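Local atomic coordinates of Glyoxalase/bleomycin resistance protein/dioxygenase (Nostoc punctiforme PCC 73102, PDB entry 3KOL), a protein that binds cobalt and is probably a metal-dependent enzyme of the glyoxalase/bleomycin resistance/dioxygenase superfamily. Residues A24-D29 and D76-P81. Numbering follows the deposited sequence.
Sequences ALNVQD and DLFGEP
Leu25 and Val27 each use both backbone polar groups to bind the neighbouring strand. Leu25 N donates to Asp76 O at 2.9 Å and Leu25 O accepts from Phe78 N; two residues on, Val27 N donates to Phe78 O, and Val27 O takes Glu80 N at 2.7 Å in an almost straight bond (175° at the hydrogen). This last bond carries the pairing past Gly79, into the loop. A water donates to both Asn26 OD1 and Glu80 OE2, bridging two side chains whose amide and carboxylate planes stand 72° apart, while Asn26 ND2 donates to Phe94 O of the second subunit.

Strands 17-27 and 74-79 run parallel, as the first and fourth strands of the βαβββ module of the vicinal oxygen chelate fold. Ala24 to Asn26 also pair antiparallel with a strand of the second subunit, continuing the sheet across the dimer interface.

One face bears Ala24, Asn26, Phe78 and Asp76, whose side chain is about 5 Å from a bound cobalt ion. With CG anti to the carbonyl carbon (chi1 -75°), the Phe78 ring lies alongside strand 24-27, CE2 3.6 Å from Ala24 CB and Leu25 O in plane at its edge. Tyr98 of the second subunit meets this ring edge-to-face. On the other face Leu25 and Leu77 lie side by side, CD1 of Leu25 4.1 Å from CD2 of Leu77, and Val27 CG1 touches that same methyl; from helix 30-40, Met30 and Ser33 pack on Leu77, and Tyr37 on Leu25.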
ATOM      1  N   ALA A  24      -5.792   0.687   1.231  1.00 11.13           N
ATOM      2  CA  ALA A  24      -7.137   0.501   0.713  1.00 11.30           C
ATOM      3  C   ALA A  24      -7.157   0.471  -0.802  1.00 11.47           C
ATOM      4  O   ALA A  24      -6.450   1.231  -1.464  1.00  9.80           O
ATOM      5  CB  ALA A  24      -8.048   1.614   1.222  1.00 11.94           C
ATOM      6  N   LEU A  25      -7.972  -0.429  -1.339  1.00 11.80           N
ATOM      7  CA  LEU A  25      -8.127  -0.581  -2.772  1.00 11.58           C
ATOM      8  C   LEU A  25      -9.607  -0.476  -3.108  1.00 12.26           C
ATOM      9  O   LEU A  25     -10.457  -0.881  -2.316  1.00 11.57           O
ATOM     10  CB  LEU A  25      -7.623  -1.955  -3.238  1.00 11.36           C
ATOM     11  CG  LEU A  25      -6.216  -2.453  -2.880  1.00 13.48           C
ATOM     12  CD1 LEU A  25      -5.987  -3.819  -3.533  1.00 11.93           C
ATOM     13  CD2 LEU A  25      -5.167  -1.467  -3.359  1.00 11.91           C
ATOM     14  N   ASN A  26      -9.909   0.093  -4.272  1.00 13.38           N
ATOM     15  CA  ASN A  26     -11.288   0.184  -4.744  1.00 14.26           C
ATOM     16  C   ASN A  26     -11.411  -0.951  -5.752  1.00 14.00           C
ATOM     17  O   ASN A  26     -10.569  -1.081  -6.640  1.00 15.93           O
ATOM     18  CB  ASN A  26     -11.553   1.507  -5.456  1.00 13.58           C
ATOM     19  CG  ASN A  26     -11.582   2.674  -4.507  1.00 13.94           C
ATOM     20  OD1 ASN A  26     -12.001   2.536  -3.357  1.00 15.96           O
ATOM     21  ND2 ASN A  26     -11.146   3.838  -4.981  1.00 15.20           N
ATOM     22  N   VAL A  27     -12.447  -1.771  -5.617  1.00 14.38           N
ATOM     23  CA  VAL A  27     -12.628  -2.895  -6.526  1.00 14.82           C
ATOM     24  C   VAL A  27     -14.005  -2.866  -7.186  1.00 17.69           C
ATOM     25  O   VAL A  27     -15.014  -2.613  -6.525  1.00 18.86           O
ATOM     26  CB  VAL A  27     -12.453  -4.220  -5.772  1.00 14.84           C
ATOM     27  CG1 VAL A  27     -11.065  -4.264  -5.133  1.00 15.79           C
ATOM     28  CG2 VAL A  27     -13.518  -4.364  -4.701  1.00 13.33           C
ATOM     29  N   GLN A  28     -14.044  -3.122  -8.488  1.00 18.63           N
ATOM     30  CA  GLN A  28     -15.308  -3.109  -9.223  1.00 20.89           C
ATOM     31  C   GLN A  28     -16.142  -4.354  -8.920  1.00 20.61           C
ATOM     32  O   GLN A  28     -17.371  -4.282  -8.848  1.00 20.34           O
ATOM     33  CB  GLN A  28     -15.036  -3.010 -10.731  1.00 24.28           C
ATOM     34  CG  GLN A  28     -16.247  -2.575 -11.553  1.00 30.02           C
ATOM     35  CD  GLN A  28     -17.252  -3.691 -11.774  1.00 34.01           C
ATOM     36  OE1 GLN A  28     -18.465  -3.468 -11.748  1.00 36.58           O
ATOM     37  NE2 GLN A  28     -16.750  -4.895 -12.020  1.00 36.76           N
ATOM     38  N   ASP A  29     -15.468  -5.488  -8.735  1.00 19.81           N
ATOM     39  CA  ASP A  29     -16.137  -6.758  -8.453  1.00 21.50           C
ATOM     40  C   ASP A  29     -15.673  -7.306  -7.102  1.00 22.28           C
ATOM     41  O   ASP A  29     -14.677  -8.023  -7.026  1.00 21.49           O
ATOM     42  CB  ASP A  29     -15.811  -7.770  -9.558  1.00 22.53           C
ATOM     43  CG  ASP A  29     -16.678  -9.017  -9.487  1.00 25.45           C
ATOM     44  OD1 ASP A  29     -17.024  -9.447  -8.369  1.00 25.09           O
ATOM     45  OD2 ASP A  29     -16.998  -9.579 -10.556  1.00 27.49           O
ATOM     46  N   ASP A  76      -7.849  -3.214   2.911  1.00 12.82           N
ATOM     47  CA  ASP A  76      -9.269  -2.887   2.827  1.00 14.87           C
ATOM     48  C   ASP A  76      -9.703  -2.899   1.379  1.00 15.32           C
ATOM     49  O   ASP A  76      -9.028  -2.332   0.521  1.00 15.61           O
ATOM     50  CB  ASP A  76      -9.578  -1.485   3.381  1.00 16.44           C
ATOM     51  CG  ASP A  76      -9.415  -1.385   4.880  1.00 23.67           C
ATOM     52  OD1 ASP A  76      -9.656  -2.386   5.586  1.00 26.04           O
ATOM     53  OD2 ASP A  76      -9.071  -0.279   5.356  1.00 24.74           O
ATOM     54  N   LEU A  77     -10.830  -3.547   1.108  1.00 13.41           N
ATOM     55  CA  LEU A  77     -11.371  -3.584  -0.237  1.00 13.21           C
ATOM     56  C   LEU A  77     -12.693  -2.833  -0.182  1.00 14.37           C
ATOM     57  O   LEU A  77     -13.568  -3.166   0.614  1.00 15.26           O
ATOM     58  CB  LEU A  77     -11.600  -5.024  -0.695  1.00 13.78           C
ATOM     59  CG  LEU A  77     -10.378  -5.943  -0.692  1.00 12.37           C
ATOM     60  CD1 LEU A  77     -10.793  -7.308  -1.208  1.00 12.00           C
ATOM     61  CD2 LEU A  77      -9.265  -5.360  -1.560  1.00 13.04           C
ATOM     62  N   PHE A  78     -12.815  -1.802  -1.010  1.00 15.54           N
ATOM     63  CA  PHE A  78     -14.019  -0.991  -1.072  1.00 16.78           C
ATOM     64  C   PHE A  78     -14.736  -1.279  -2.378  1.00 16.80           C
ATOM     65  O   PHE A  78     -14.197  -1.032  -3.451  1.00 16.26           O
ATOM     66  CB  PHE A  78     -13.651   0.495  -0.990  1.00 19.58           C
ATOM     67  CG  PHE A  78     -13.261   0.945   0.389  1.00 22.06           C
ATOM     68  CD1 PHE A  78     -14.235   1.340   1.301  1.00 24.65           C
ATOM     69  CD2 PHE A  78     -11.929   0.939   0.791  1.00 24.26           C
ATOM     70  CE1 PHE A  78     -13.891   1.719   2.594  1.00 25.74           C
ATOM     71  CE2 PHE A  78     -11.572   1.318   2.089  1.00 24.14           C
ATOM     72  CZ  PHE A  78     -12.555   1.708   2.990  1.00 26.30           C
ATOM     73  N   GLY A  79     -15.948  -1.814  -2.281  1.00 17.08           N
ATOM     74  CA  GLY A  79     -16.714  -2.121  -3.476  1.00 17.73           C
ATOM     75  C   GLY A  79     -17.132  -0.865  -4.214  1.00 18.20           C
ATOM     76  O   GLY A  79     -17.845  -0.021  -3.670  1.00 18.82           O
ATOM     77  N   GLU A  80     -16.678  -0.740  -5.456  1.00 18.85           N
ATOM     78  CA  GLU A  80     -16.982   0.412  -6.300  1.00 20.47           C
ATOM     79  C   GLU A  80     -17.347  -0.101  -7.690  1.00 20.79           C
ATOM     80  O   GLU A  80     -16.595   0.083  -8.643  1.00 19.59           O
ATOM     81  CB  GLU A  80     -15.758   1.327  -6.408  1.00 22.09           C
ATOM     82  CG  GLU A  80     -15.356   2.028  -5.120  1.00 23.49           C
ATOM     83  CD  GLU A  80     -16.414   2.997  -4.630  1.00 28.25           C
ATOM     84  OE1 GLU A  80     -17.258   3.416  -5.450  1.00 27.72           O
ATOM     85  OE2 GLU A  80     -16.398   3.350  -3.431  1.00 29.67           O
ATOM     86  N   PRO A  81     -18.517  -0.748  -7.824  1.00 22.10           N
ATOM     87  CA  PRO A  81     -18.961  -1.288  -9.112  1.00 21.87           C
ATOM     88  C   PRO A  81     -19.149  -0.266 -10.227  1.00 22.97           C
ATOM     89  O   PRO A  81     -19.158  -0.627 -11.402  1.00 22.14           O
ATOM     90  CB  PRO A  81     -20.260  -2.003  -8.751  1.00 22.98           C
ATOM     91  CG  PRO A  81     -20.802  -1.152  -7.650  1.00 24.48           C
ATOM     92  CD  PRO A  81     -19.568  -0.902  -6.802  1.00 23.60           C
TER
HETATM   93  O   HOH W   1     -13.964   4.359  -2.326  1.00 18.70           O